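Local coordinates for B12-binding domain-containing protein (Kitasatospora setae, PDB 6WTE), which is TsrM, a cobalamin- and [4Fe-4S]-dependent radical S-adenosylmethionine methylase that works by non-radical catalysis, probably methylating tryptophan, at residues E88-I93 and F119-G124; A250-E255 and K282-E287; A396-D401 and T405-G410; E425-V430 and P434-N439. All blocks are in the same frame, centred on the assembly; numbering follows the deposited sequence.

Contact 1: E88-I93 and F119-G124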
loop_
_atom_site.group_PDB
_atom_site.type_symbol
_atom_site.label_atom_id
_atom_site.label_comp_id
_atom_site.label_asym_id
_atom_site.label_seq_id
_atom_site.Cartn_x
_atom_site.Cartn_y
_atom_site.Cartn_z
ATOM N N GLU A 88 -3.082 -20.458 1.441
ATOM C CA GLU A 88 -3.961 -21.388 2.142
ATOM C C GLU A 88 -5.423 -21.140 1.783
ATOM O O GLU A 88 -6.181 -22.089 1.533
ATOM C CB GLU A 88 -3.741 -21.273 3.651
ATOM C CG GLU A 88 -4.493 -22.307 4.462
ATOM C CD GLU A 88 -4.353 -22.100 5.962
ATOM O OE1 GLU A 88 -3.946 -20.991 6.383
ATOM O OE2 GLU A 88 -4.641 -23.055 6.716
ATOM N N ILE A 89 -5.830 -19.869 1.729
ATOM C CA ILE A 89 -7.203 -19.536 1.359
ATOM C C ILE A 89 -7.477 -19.930 -0.088
ATOM O O ILE A 89 -8.519 -20.521 -0.397
ATOM C CB ILE A 89 -7.475 -18.042 1.609
ATOM C CG1 ILE A 89 -7.595 -17.776 3.120
ATOM C CG2 ILE A 89 -8.723 -17.587 0.844
ATOM C CD1 ILE A 89 -7.417 -16.310 3.530
ATOM N N ILE A 90 -6.543 -19.629 -0.990
ATOM C CA ILE A 90 -6.731 -19.966 -2.401
ATOM C C ILE A 90 -6.782 -21.479 -2.595
ATOM O O ILE A 90 -7.561 -21.989 -3.408
ATOM C CB ILE A 90 -5.628 -19.315 -3.252
ATOM C CG1 ILE A 90 -5.827 -17.793 -3.272
ATOM C CG2 ILE A 90 -5.621 -19.917 -4.658
ATOM C CD1 ILE A 90 -4.667 -17.018 -3.880
ATOM N N THR A 91 -5.961 -22.221 -1.849
ATOM C CA THR A 91 -5.975 -23.675 -1.981
ATOM C C THR A 91 -7.328 -24.250 -1.582
ATOM O O THR A 91 -7.839 -25.167 -2.237
ATOM C CB THR A 91 -4.849 -24.292 -1.147
ATOM O OG1 THR A 91 -3.588 -23.893 -1.690
ATOM C CG2 THR A 91 -4.936 -25.809 -1.156
ATOM N N GLU A 92 -7.935 -23.711 -0.519
ATOM C CA GLU A 92 -9.271 -24.161 -0.138
ATOM C C GLU A 92 -10.303 -23.805 -1.203
ATOM O O GLU A 92 -11.190 -24.612 -1.510
ATOM C CB GLU A 92 -9.657 -23.568 1.218
ATOM C CG GLU A 92 -10.976 -24.092 1.771
ATOM C CD GLU A 92 -10.934 -25.574 2.117
ATOM O OE1 GLU A 92 -9.838 -26.108 2.384
ATOM O OE2 GLU A 92 -12.009 -26.208 2.121
ATOM N N ILE A 93 -10.206 -22.604 -1.780
ATOM C CA ILE A 93 -11.117 -22.214 -2.855
ATOM C C ILE A 93 -11.075 -23.239 -3.983
ATOM O O ILE A 93 -12.117 -23.692 -4.473
ATOM C CB ILE A 93 -10.777 -20.804 -3.368
ATOM C CG1 ILE A 93 -11.241 -19.737 -2.371
ATOM C CG2 ILE A 93 -11.418 -20.569 -4.725
ATOM C CD1 ILE A 93 -10.696 -18.336 -2.676
ATOM N N PHE A 119 0.669 -19.340 -6.052
ATOM C CA PHE A 119 -0.709 -19.650 -5.674
ATOM C C PHE A 119 -1.297 -20.780 -6.504
ATOM O O PHE A 119 -2.300 -21.378 -6.094
ATOM C CB PHE A 119 -1.598 -18.417 -5.827
ATOM C CG PHE A 119 -1.297 -17.306 -4.855
ATOM C CD1 PHE A 119 -0.792 -17.572 -3.593
ATOM C CD2 PHE A 119 -1.554 -15.996 -5.206
ATOM C CE1 PHE A 119 -0.535 -16.535 -2.696
ATOM C CE2 PHE A 119 -1.300 -14.963 -4.327
ATOM C CZ PHE A 119 -0.786 -15.237 -3.068
ATOM N N GLY A 120 -0.714 -21.068 -7.664
ATOM C CA GLY A 120 -1.249 -22.104 -8.526
ATOM C C GLY A 120 -2.545 -21.729 -9.201
ATOM O O GLY A 120 -3.408 -22.593 -9.397
ATOM N N ILE A 121 -2.713 -20.461 -9.561
ATOM C CA ILE A 121 -3.970 -19.964 -10.103
ATOM C C ILE A 121 -3.815 -19.729 -11.600
ATOM O O ILE A 121 -2.711 -19.703 -12.142
ATOM C CB ILE A 121 -4.452 -18.687 -9.383
ATOM C CG1 ILE A 121 -3.423 -17.553 -9.521
ATOM C CG2 ILE A 121 -4.744 -18.992 -7.927
ATOM C CD1 ILE A 121 -3.849 -16.224 -8.852
ATOM N N GLU A 122 -4.954 -19.551 -12.273
ATOM C CA GLU A 122 -4.971 -19.468 -13.728
ATOM C C GLU A 122 -4.499 -18.116 -14.247
ATOM O O GLU A 122 -3.796 -18.055 -15.264
ATOM C CB GLU A 122 -6.382 -19.751 -14.246
ATOM C CG GLU A 122 -6.771 -21.222 -14.287
ATOM C CD GLU A 122 -7.206 -21.784 -12.943
ATOM O OE1 GLU A 122 -7.426 -21.013 -11.983
ATOM O OE2 GLU A 122 -7.357 -23.016 -12.855
ATOM N N TYR A 123 -4.886 -17.022 -13.590
ATOM C CA TYR A 123 -4.710 -15.700 -14.172
ATOM C C TYR A 123 -4.230 -14.713 -13.126
ATOM O O TYR A 123 -4.484 -14.863 -11.929
ATOM C CB TYR A 123 -6.007 -15.172 -14.801
ATOM C CG TYR A 123 -6.589 -16.125 -15.805
ATOM C CD1 TYR A 123 -5.900 -16.429 -16.969
ATOM C CD2 TYR A 123 -7.819 -16.731 -15.582
ATOM C CE1 TYR A 123 -6.421 -17.314 -17.897
ATOM C CE2 TYR A 123 -8.348 -17.615 -16.500
ATOM C CZ TYR A 123 -7.645 -17.905 -17.653
ATOM O OH TYR A 123 -8.165 -18.785 -18.570
ATOM N N GLY A 124 -3.563 -13.673 -13.613
ATOM C CA GLY A 124 -3.142 -12.580 -12.762
ATOM C C GLY A 124 -3.217 -11.259 -13.500
ATOM O O GLY A 124 -3.175 -11.199 -14.730
HETATM O O HOH W 1 -3.353 -23.402 -4.435
#
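I90 of helix 83-96 meets F119 and I121 in the B12-binding domain, a Rossmann-like fold with helices packed beside a central sheet of parallel strands. Helix 112-119 ends here in a Schellman motif. G120 is its C-prime residue, with a positive phi of 72°. The chain then turns toward strand 123-124.

The main contact is CH-pi. I90 CD1 lies over one face of the F119 ring, 3.7 Å from the ring centroid and 21° off the normal. It is displaced toward the side of the ring near CG and CD2, and its distance to F119 CG is 3.5 Å. The I90 chain reaches this place because CD1 continues CG1 in an extended line, with chi2 at 170°. The two side chains cross nearly at right angles.

The second contact is purely aliphatic. The other branch of I90 meets I121, with I90 CG2 to I121 CG2 at 3.5 Å. Thus one isoleucine touches the residues on both sides of G120. An alanine here would remove both branches and would probably leave the F119 face and I121 CG2 without their neighbour, opening a gap between helix 83-96 and the F119-I121 turn.

I121 also rests on V101 of strand 101-104. E122 forms a salt bridge with R94, a second tie to helix 83-96.

The polar link is a water. It donates to T91 OG1 at 2.8 Å, while T91 OG1 also bonds R87 O. The same water donates to F119 O, again at 2.8 Å.

Contact 2: A250-E255 and K282-E287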
loop_
_atom_site.group_PDB
_atom_site.type_symbol
_atom_site.label_atom_id
_atom_site.label_comp_id
_atom_site.label_asym_id
_atom_site.label_seq_id
_atom_site.Cartn_x
_atom_site.Cartn_y
_atom_site.Cartn_z
ATOM N N ALA A 250 -15.832 15.260 -10.853
ATOM C CA ALA A 250 -17.199 15.115 -10.365
ATOM C C ALA A 250 -17.455 13.719 -9.811
ATOM O O ALA A 250 -18.208 13.568 -8.842
ATOM C CB ALA A 250 -18.192 15.430 -11.481
ATOM N N SER A 251 -16.839 12.693 -10.407
ATOM C CA SER A 251 -17.042 11.330 -9.921
ATOM C C SER A 251 -16.382 11.123 -8.566
ATOM O O SER A 251 -16.966 10.489 -7.678
ATOM C CB SER A 251 -16.504 10.317 -10.935
ATOM O OG SER A 251 -17.200 10.417 -12.169
ATOM N N VAL A 252 -15.162 11.641 -8.391
ATOM C CA VAL A 252 -14.487 11.536 -7.096
ATOM C C VAL A 252 -15.325 12.194 -6.006
ATOM O O VAL A 252 -15.565 11.607 -4.944
ATOM C CB VAL A 252 -13.082 12.161 -7.162
ATOM C CG1 VAL A 252 -12.378 11.994 -5.834
ATOM C CG2 VAL A 252 -12.262 11.520 -8.266
ATOM N N VAL A 253 -15.774 13.429 -6.244
ATOM C CA VAL A 253 -16.507 14.130 -5.196
ATOM C C VAL A 253 -17.871 13.481 -4.958
ATOM O O VAL A 253 -18.343 13.423 -3.817
ATOM C CB VAL A 253 -16.630 15.631 -5.517
ATOM C CG1 VAL A 253 -17.289 16.356 -4.357
ATOM C CG2 VAL A 253 -15.243 16.229 -5.793
ATOM N N ASP A 254 -18.524 12.981 -6.018
ATOM C CA ASP A 254 -19.755 12.206 -5.835
ATOM C C ASP A 254 -19.534 11.039 -4.876
ATOM O O ASP A 254 -20.363 10.776 -3.992
ATOM C CB ASP A 254 -20.260 11.652 -7.175
ATOM C CG ASP A 254 -21.054 12.660 -7.989
ATOM O OD1 ASP A 254 -21.252 13.810 -7.541
ATOM O OD2 ASP A 254 -21.502 12.274 -9.091
ATOM N N GLU A 255 -18.424 10.319 -5.053
ATOM C CA GLU A 255 -18.117 9.183 -4.191
ATOM C C GLU A 255 -17.865 9.618 -2.752
ATOM O O GLU A 255 -18.357 8.984 -1.810
ATOM C CB GLU A 255 -16.904 8.438 -4.740
ATOM C CG GLU A 255 -16.530 7.196 -3.963
ATOM C CD GLU A 255 -15.459 6.394 -4.678
ATOM O OE1 GLU A 255 -15.297 6.600 -5.897
ATOM O OE2 GLU A 255 -14.788 5.570 -4.027
ATOM N N LYS A 282 -5.740 20.329 -6.626
ATOM C CA LYS A 282 -6.333 21.628 -6.322
ATOM C C LYS A 282 -7.727 21.761 -6.925
ATOM O O LYS A 282 -8.631 22.309 -6.287
ATOM C CB LYS A 282 -5.426 22.754 -6.809
ATOM C CG LYS A 282 -4.205 22.945 -5.931
ATOM C CD LYS A 282 -3.331 24.083 -6.431
ATOM C CE LYS A 282 -2.255 24.426 -5.416
ATOM N NZ LYS A 282 -1.419 25.580 -5.875
ATOM N N ASN A 283 -7.931 21.259 -8.147
ATOM C CA ASN A 283 -9.270 21.289 -8.729
ATOM C C ASN A 283 -10.246 20.446 -7.915
ATOM O O ASN A 283 -11.420 20.814 -7.754
ATOM C CB ASN A 283 -9.229 20.790 -10.176
ATOM C CG ASN A 283 -8.682 21.822 -11.136
ATOM O OD1 ASN A 283 -8.721 23.021 -10.864
ATOM N ND2 ASN A 283 -8.172 21.359 -12.274
ATOM N N LEU A 284 -9.781 19.308 -7.399
ATOM C CA LEU A 284 -10.628 18.469 -6.560
ATOM C C LEU A 284 -11.051 19.206 -5.293
ATOM O O LEU A 284 -12.228 19.195 -4.915
ATOM C CB LEU A 284 -9.888 17.186 -6.197
ATOM C CG LEU A 284 -10.765 16.202 -5.425
ATOM C CD1 LEU A 284 -11.783 15.598 -6.372
ATOM C CD2 LEU A 284 -9.910 15.126 -4.780
ATOM N N LEU A 285 -10.088 19.837 -4.609
ATOM C CA LEU A 285 -10.405 20.560 -3.384
ATOM C C LEU A 285 -11.362 21.712 -3.663
ATOM O O LEU A 285 -12.314 21.937 -2.906
ATOM C CB LEU A 285 -9.119 21.061 -2.728
ATOM C CG LEU A 285 -8.177 19.935 -2.289
ATOM C CD1 LEU A 285 -6.828 20.505 -1.858
ATOM C CD2 LEU A 285 -8.799 19.108 -1.172
ATOM N N ARG A 286 -11.142 22.429 -4.768
ATOM C CA ARG A 286 -12.047 23.508 -5.147
ATOM C C ARG A 286 -13.476 23.001 -5.319
ATOM O O ARG A 286 -14.430 23.665 -4.900
ATOM C CB ARG A 286 -11.560 24.177 -6.434
ATOM C CG ARG A 286 -10.275 24.992 -6.279
ATOM C CD ARG A 286 -9.929 25.736 -7.564
ATOM N NE ARG A 286 -8.644 26.424 -7.455
ATOM C CZ ARG A 286 -7.523 26.011 -8.036
ATOM N NH1 ARG A 286 -7.523 24.917 -8.791
ATOM N NH2 ARG A 286 -6.400 26.698 -7.872
ATOM N N GLU A 287 -13.647 21.834 -5.946
ATOM C CA GLU A 287 -14.992 21.293 -6.118
ATOM C C GLU A 287 -15.603 20.885 -4.782
ATOM O O GLU A 287 -16.801 21.099 -4.554
ATOM C CB GLU A 287 -14.965 20.114 -7.093
ATOM C CG GLU A 287 -16.305 19.412 -7.263
ATOM C CD GLU A 287 -17.378 20.310 -7.851
ATOM O OE1 GLU A 287 -17.051 21.395 -8.383
ATOM O OE2 GLU A 287 -18.565 19.923 -7.783
#
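V252 of helix 249-261 presses on L284 of helix 278-294. Its CG1 is 3.7 Å from L284 CD1, and the two side chains cross at about a right angle. L284 CD2 stands a little farther from V252 CG1. L284 reaches across with CG trans to its backbone N, chi1 -175°, which brings its methyls to the neighbouring helix.

V253 comes next and makes two contacts with one methyl. Its CG2 is 3.6 Å from L284 CD1 and 3.7 Å from E287 CG. Only the aliphatic part of E287 is used here. The chain of E287 bends at chi2, and its carboxylate pairs with R290 and R291.

D254 OD1 is 6.7 Å from E287 OE2, and R291 forms salt bridges with both acids, which probably offsets their like charges. E255 forms salt bridges with R199 and R247.

The local axes approach to 9.9 Å at a crossing angle of -50°. The two helices are successive in the partial TIM barrel of the radical SAM core. Helix 249-261 leads into strand 266-269 and helix 278-294 into strand 304-309, while V252 also touches I221 of strand 219-221.

Contact 3: A396-D401 and T405-G410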
loop_
_atom_site.group_PDB
_atom_site.type_symbol
_atom_site.label_atom_id
_atom_site.label_comp_id
_atom_site.label_asym_id
_atom_site.label_seq_id
_atom_site.Cartn_x
_atom_site.Cartn_y
_atom_site.Cartn_z
ATOM N N ALA A 396 16.888 17.405 13.174
ATOM C CA ALA A 396 16.198 18.364 12.320
ATOM C C ALA A 396 14.702 18.076 12.250
ATOM O O ALA A 396 13.884 18.999 12.332
ATOM C CB ALA A 396 16.809 18.351 10.924
ATOM N N PHE A 397 14.324 16.802 12.095
ATOM C CA PHE A 397 12.906 16.456 12.021
ATOM C C PHE A 397 12.185 16.756 13.334
ATOM O O PHE A 397 11.075 17.298 13.330
ATOM C CB PHE A 397 12.727 14.979 11.650
ATOM C CG PHE A 397 12.818 14.702 10.182
ATOM C CD1 PHE A 397 13.516 15.544 9.332
ATOM C CD2 PHE A 397 12.185 13.587 9.641
ATOM C CE1 PHE A 397 13.598 15.265 7.966
ATOM C CE2 PHE A 397 12.265 13.309 8.279
ATOM C CZ PHE A 397 12.968 14.155 7.445
ATOM N N MET A 398 12.794 16.398 14.468
ATOM C CA MET A 398 12.134 16.611 15.751
ATOM C C MET A 398 11.908 18.093 16.027
ATOM O O MET A 398 10.920 18.459 16.676
ATOM C CB MET A 398 12.953 15.968 16.874
ATOM C CG MET A 398 12.928 14.447 16.848
ATOM S SD MET A 398 11.260 13.796 17.096
ATOM C CE MET A 398 10.986 14.356 18.774
ATOM N N ALA A 399 12.791 18.959 15.525
ATOM C CA ALA A 399 12.636 20.395 15.733
ATOM C C ALA A 399 11.477 20.985 14.940
ATOM O O ALA A 399 11.093 22.130 15.201
ATOM C CB ALA A 399 13.940 21.120 15.378
ATOM N N LEU A 400 10.914 20.237 13.984
ATOM C CA LEU A 400 9.733 20.704 13.257
ATOM C C LEU A 400 8.522 20.852 14.166
ATOM O O LEU A 400 7.607 21.622 13.855
ATOM C CB LEU A 400 9.390 19.734 12.126
ATOM C CG LEU A 400 10.341 19.626 10.940
ATOM C CD1 LEU A 400 9.962 18.405 10.123
ATOM C CD2 LEU A 400 10.250 20.884 10.090
ATOM N N ASP A 401 8.482 20.108 15.271
ATOM C CA ASP A 401 7.303 20.049 16.138
ATOM C C ASP A 401 6.074 19.554 15.377
ATOM O O ASP A 401 4.959 20.032 15.584
ATOM C CB ASP A 401 7.020 21.404 16.795
ATOM C CG ASP A 401 7.936 21.688 17.968
ATOM O OD1 ASP A 401 8.716 20.784 18.338
ATOM O OD2 ASP A 401 7.877 22.814 18.514
ATOM N N THR A 405 5.987 12.396 14.644
ATOM C CA THR A 405 7.149 12.114 13.810
ATOM C C THR A 405 7.387 10.612 13.847
ATOM O O THR A 405 7.608 10.044 14.921
ATOM C CB THR A 405 8.373 12.885 14.304
ATOM O OG1 THR A 405 7.985 14.240 14.533
ATOM C CG2 THR A 405 9.482 12.863 13.260
ATOM N N GLY A 406 7.347 9.976 12.684
ATOM C CA GLY A 406 7.470 8.530 12.576
ATOM C C GLY A 406 8.808 8.161 11.965
ATOM O O GLY A 406 9.235 8.767 10.977
ATOM N N PHE A 407 9.462 7.166 12.558
ATOM C CA PHE A 407 10.756 6.690 12.090
ATOM C C PHE A 407 10.660 5.222 11.702
ATOM O O PHE A 407 10.076 4.412 12.428
ATOM C CB PHE A 407 11.829 6.867 13.166
ATOM C CG PHE A 407 11.992 8.281 13.632
ATOM C CD1 PHE A 407 12.774 9.173 12.916
ATOM C CD2 PHE A 407 11.351 8.727 14.779
ATOM C CE1 PHE A 407 12.926 10.480 13.336
ATOM C CE2 PHE A 407 11.500 10.030 15.206
ATOM C CZ PHE A 407 12.292 10.910 14.486
ATOM N N SER A 408 11.239 4.887 10.552
ATOM C CA SER A 408 11.318 3.517 10.070
ATOM C C SER A 408 12.779 3.141 9.849
ATOM O O SER A 408 13.637 4.007 9.660
ATOM C CB SER A 408 10.525 3.345 8.769
ATOM O OG SER A 408 9.147 3.627 8.963
ATOM N N LEU A 409 13.057 1.830 9.860
ATOM C CA LEU A 409 14.418 1.303 9.771
ATOM C C LEU A 409 14.479 0.145 8.787
ATOM O O LEU A 409 13.716 -0.820 8.910
ATOM C CB LEU A 409 14.923 0.809 11.131
ATOM C CG LEU A 409 15.512 1.809 12.117
ATOM C CD1 LEU A 409 15.702 1.141 13.471
ATOM C CD2 LEU A 409 16.835 2.310 11.581
ATOM N N GLY A 410 15.411 0.216 7.844
ATOM C CA GLY A 410 15.614 -0.867 6.904
ATOM C C GLY A 410 14.621 -0.835 5.755
ATOM O O GLY A 410 13.587 -0.169 5.798
HETATM O O HOH W 2 8.685 16.826 14.721
#
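T405 OG1 bonds an ordered water at 2.7 Å, and that water also bonds F397 O at 2.8 Å. The water thus joins the last turns of helix 387-398 to the start of strand 404-412. These elements belong to the beta-alpha-beta unit formed with strand 373-380 in the radical SAM core. Beside this bridge, M398 O accepts a hydrogen bond from R513 NH2. The backbone of R513 also pairs with T405, so R513 touches both sides of the joint.

Apolar groups close the rest. T405 turns CG2 to F397, with T405 CG2 to F397 CB at 4.2 Å. Its two branches divide the work: the methyl meets the helix side chain and the hydroxyl meets the water.

M398 carries the other half. Its chain folds at both chi2 (-63°) and chi3 (-65°), which brings SD back over T405 and against the ring of F407. M398 SD is 4.1 Å from T405 CB and 4.0 Å from F407 CZ. The sulfur lies at the ring edge, 5.2 Å from the centroid and 88° off the normal. This is a Met-aromatic contact. The ring itself touches A378 of strand 373-380 and L502 of helix 491-503.

M398 to D401 form a type I turn, and D401 leaves the helical conformation with positive phi.

The edge approach has a chemical sense. Ring hydrogens carry a small positive charge, and a thioether sulfur a small negative one. The M398–F407 contact is therefore probably weakly attractive.

Contact 4: E425-V430 and P434-N439. With EDO (1,2-ethanediol), chain J.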
loop_
_atom_site.group_PDB
_atom_site.type_symbol
_atom_site.label_atom_id
_atom_site.label_comp_id
_atom_site.label_asym_id
_atom_site.label_seq_id
_atom_site.Cartn_x
_atom_site.Cartn_y
_atom_site.Cartn_z
ATOM N N GLU A 425 21.937 -6.233 -9.612
ATOM C CA GLU A 425 23.089 -5.995 -10.480
ATOM C C GLU A 425 24.399 -6.213 -9.737
ATOM O O GLU A 425 25.347 -6.789 -10.284
ATOM C CB GLU A 425 23.051 -4.576 -11.048
ATOM C CG GLU A 425 22.026 -4.352 -12.135
ATOM C CD GLU A 425 22.236 -5.260 -13.336
ATOM O OE1 GLU A 425 23.400 -5.581 -13.656
ATOM O OE2 GLU A 425 21.232 -5.640 -13.964
ATOM N N GLN A 426 24.481 -5.734 -8.494
ATOM C CA GLN A 426 25.713 -5.895 -7.732
ATOM C C GLN A 426 26.013 -7.363 -7.464
ATOM O O GLN A 426 27.182 -7.761 -7.420
ATOM C CB GLN A 426 25.618 -5.118 -6.423
ATOM C CG GLN A 426 25.527 -3.619 -6.631
ATOM C CD GLN A 426 25.293 -2.871 -5.346
ATOM O OE1 GLN A 426 25.274 -3.461 -4.264
ATOM N NE2 GLN A 426 25.118 -1.564 -5.451
ATOM N N CYS A 427 24.973 -8.176 -7.279
ATOM C CA CYS A 427 25.166 -9.612 -7.113
ATOM C C CYS A 427 25.581 -10.266 -8.422
ATOM O O CYS A 427 26.414 -11.179 -8.427
ATOM C CB CYS A 427 23.884 -10.259 -6.585
ATOM S SG CYS A 427 23.432 -9.790 -4.905
ATOM N N ALA A 428 24.983 -9.834 -9.537
ATOM C CA ALA A 428 25.284 -10.375 -10.869
ATOM C C ALA A 428 25.190 -11.900 -10.903
ATOM O O ALA A 428 25.843 -12.556 -11.721
ATOM C CB ALA A 428 26.660 -9.918 -11.364
ATOM N N GLY A 429 24.379 -12.471 -10.013
ATOM C CA GLY A 429 24.192 -13.910 -9.952
ATOM C C GLY A 429 25.362 -14.724 -9.438
ATOM O O GLY A 429 25.283 -15.954 -9.462
ATOM N N VAL A 430 26.439 -14.091 -8.954
ATOM C CA VAL A 430 27.654 -14.824 -8.594
ATOM C C VAL A 430 28.188 -14.449 -7.213
ATOM O O VAL A 430 29.126 -15.078 -6.714
ATOM C CB VAL A 430 28.761 -14.605 -9.645
ATOM C CG1 VAL A 430 28.302 -15.077 -11.027
ATOM C CG2 VAL A 430 29.184 -13.143 -9.679
ATOM N N PRO A 434 26.775 -5.941 -0.433
ATOM C CA PRO A 434 26.772 -5.372 0.919
ATOM C C PRO A 434 25.385 -4.894 1.317
ATOM O O PRO A 434 24.634 -4.351 0.506
ATOM C CB PRO A 434 27.759 -4.203 0.820
ATOM C CG PRO A 434 28.675 -4.574 -0.305
ATOM C CD PRO A 434 27.816 -5.338 -1.288
ATOM N N GLY A 435 25.049 -5.106 2.580
ATOM C CA GLY A 435 23.802 -4.619 3.118
ATOM C C GLY A 435 22.613 -5.527 2.903
ATOM O O GLY A 435 21.570 -5.300 3.524
ATOM N N LEU A 436 22.737 -6.535 2.040
ATOM C CA LEU A 436 21.677 -7.513 1.832
ATOM C C LEU A 436 21.514 -8.376 3.078
ATOM O O LEU A 436 22.499 -8.838 3.661
ATOM C CB LEU A 436 22.025 -8.381 0.627
ATOM C CG LEU A 436 20.965 -9.005 -0.261
ATOM C CD1 LEU A 436 19.993 -7.941 -0.702
ATOM C CD2 LEU A 436 21.666 -9.599 -1.456
ATOM N N GLN A 437 20.266 -8.623 3.472
ATOM C CA GLN A 437 20.005 -9.332 4.716
ATOM C C GLN A 437 18.668 -10.053 4.628
ATOM O O GLN A 437 17.724 -9.571 3.997
ATOM C CB GLN A 437 19.995 -8.362 5.909
ATOM C CG GLN A 437 20.047 -9.008 7.299
ATOM C CD GLN A 437 18.679 -9.440 7.836
ATOM O OE1 GLN A 437 17.636 -9.018 7.340
ATOM N NE2 GLN A 437 18.691 -10.283 8.860
ATOM N N SER A 438 18.595 -11.206 5.288
ATOM C CA SER A 438 17.322 -11.873 5.527
ATOM C C SER A 438 17.440 -12.694 6.798
ATOM O O SER A 438 18.456 -13.360 7.018
ATOM C CB SER A 438 16.907 -12.783 4.368
ATOM O OG SER A 438 15.651 -13.379 4.654
ATOM N N ASN A 439 16.391 -12.649 7.627
ATOM C CA ASN A 439 16.425 -13.349 8.907
ATOM C C ASN A 439 16.524 -14.857 8.752
ATOM O O ASN A 439 16.984 -15.529 9.680
ATOM C CB ASN A 439 15.180 -13.027 9.729
ATOM C CG ASN A 439 15.137 -11.588 10.184
ATOM O OD1 ASN A 439 16.131 -10.864 10.100
ATOM N ND2 ASN A 439 13.987 -11.166 10.682
HETATM C C1 EDO J . 22.761 0.936 -3.619
HETATM O O1 EDO J . 21.793 0.228 -4.396
HETATM C C2 EDO J . 23.512 -0.052 -2.736
HETATM O O2 EDO J . 24.916 0.171 -2.898
HETATM O O HOH W 3 25.190 -2.832 -1.756
#
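The link from the end of helix 418-427 to the short strand 436-437 is closed here by Q426 on P434 and C427 on L436. The strand pairs antiparallel with strand 475-476, which joins the sheet of the radical SAM core. The helix ends at C427; A428, the next residue, has positive phi, and V430 N bonds back to C427 O.

C427 and L436 make the apolar contact, with C427 SG 3.9 Å from L436 CD2.

The polar contact runs through Q426. Its chain is extended beyond CG, which carries the amide out to the water beside P434 O. This water donates to Q426 OE1 at 2.6 Å and to P434 O at 2.8 Å, so it joins helix and loop. The other end of the amide serves two acceptors. Q426 NE2 donates to E422 OE2 and to O2 of an ethanediol at 3.1 Å, with a nearly straight angle of 172°. The ethanediol probably comes from the crystallisation liquor. Replacing Q426 by a leucine would remove the amide and would probably leave the water on P434 O without its helix partner.

Farther along, Q437 NE2 donates to N439 OD1 at 2.9 Å, in the carbonyl plane.

Overall arrangement
The four contacts are separate and follow one another along the chain. Contact 1 lies in the B12-binding domain and the other three in the radical SAM core. Contacts 1 and 2 are about 23 Å apart at their nearest atoms, and neither touches cobalamin: the side chain of I121 is about 8 Å from it and that of V252 about 12 Å. Contacts 3 and 4 lie away from the annotated sites; the side chain of F397 is about 13 Å from the iron-sulfur cluster. Contacts 3 and 4 come closest, about 8 Å between nearest atoms, and reach the same sheet. Contacts 2 and 4 lie on opposite sides of the chain's centre, their own centres 45 Å apart.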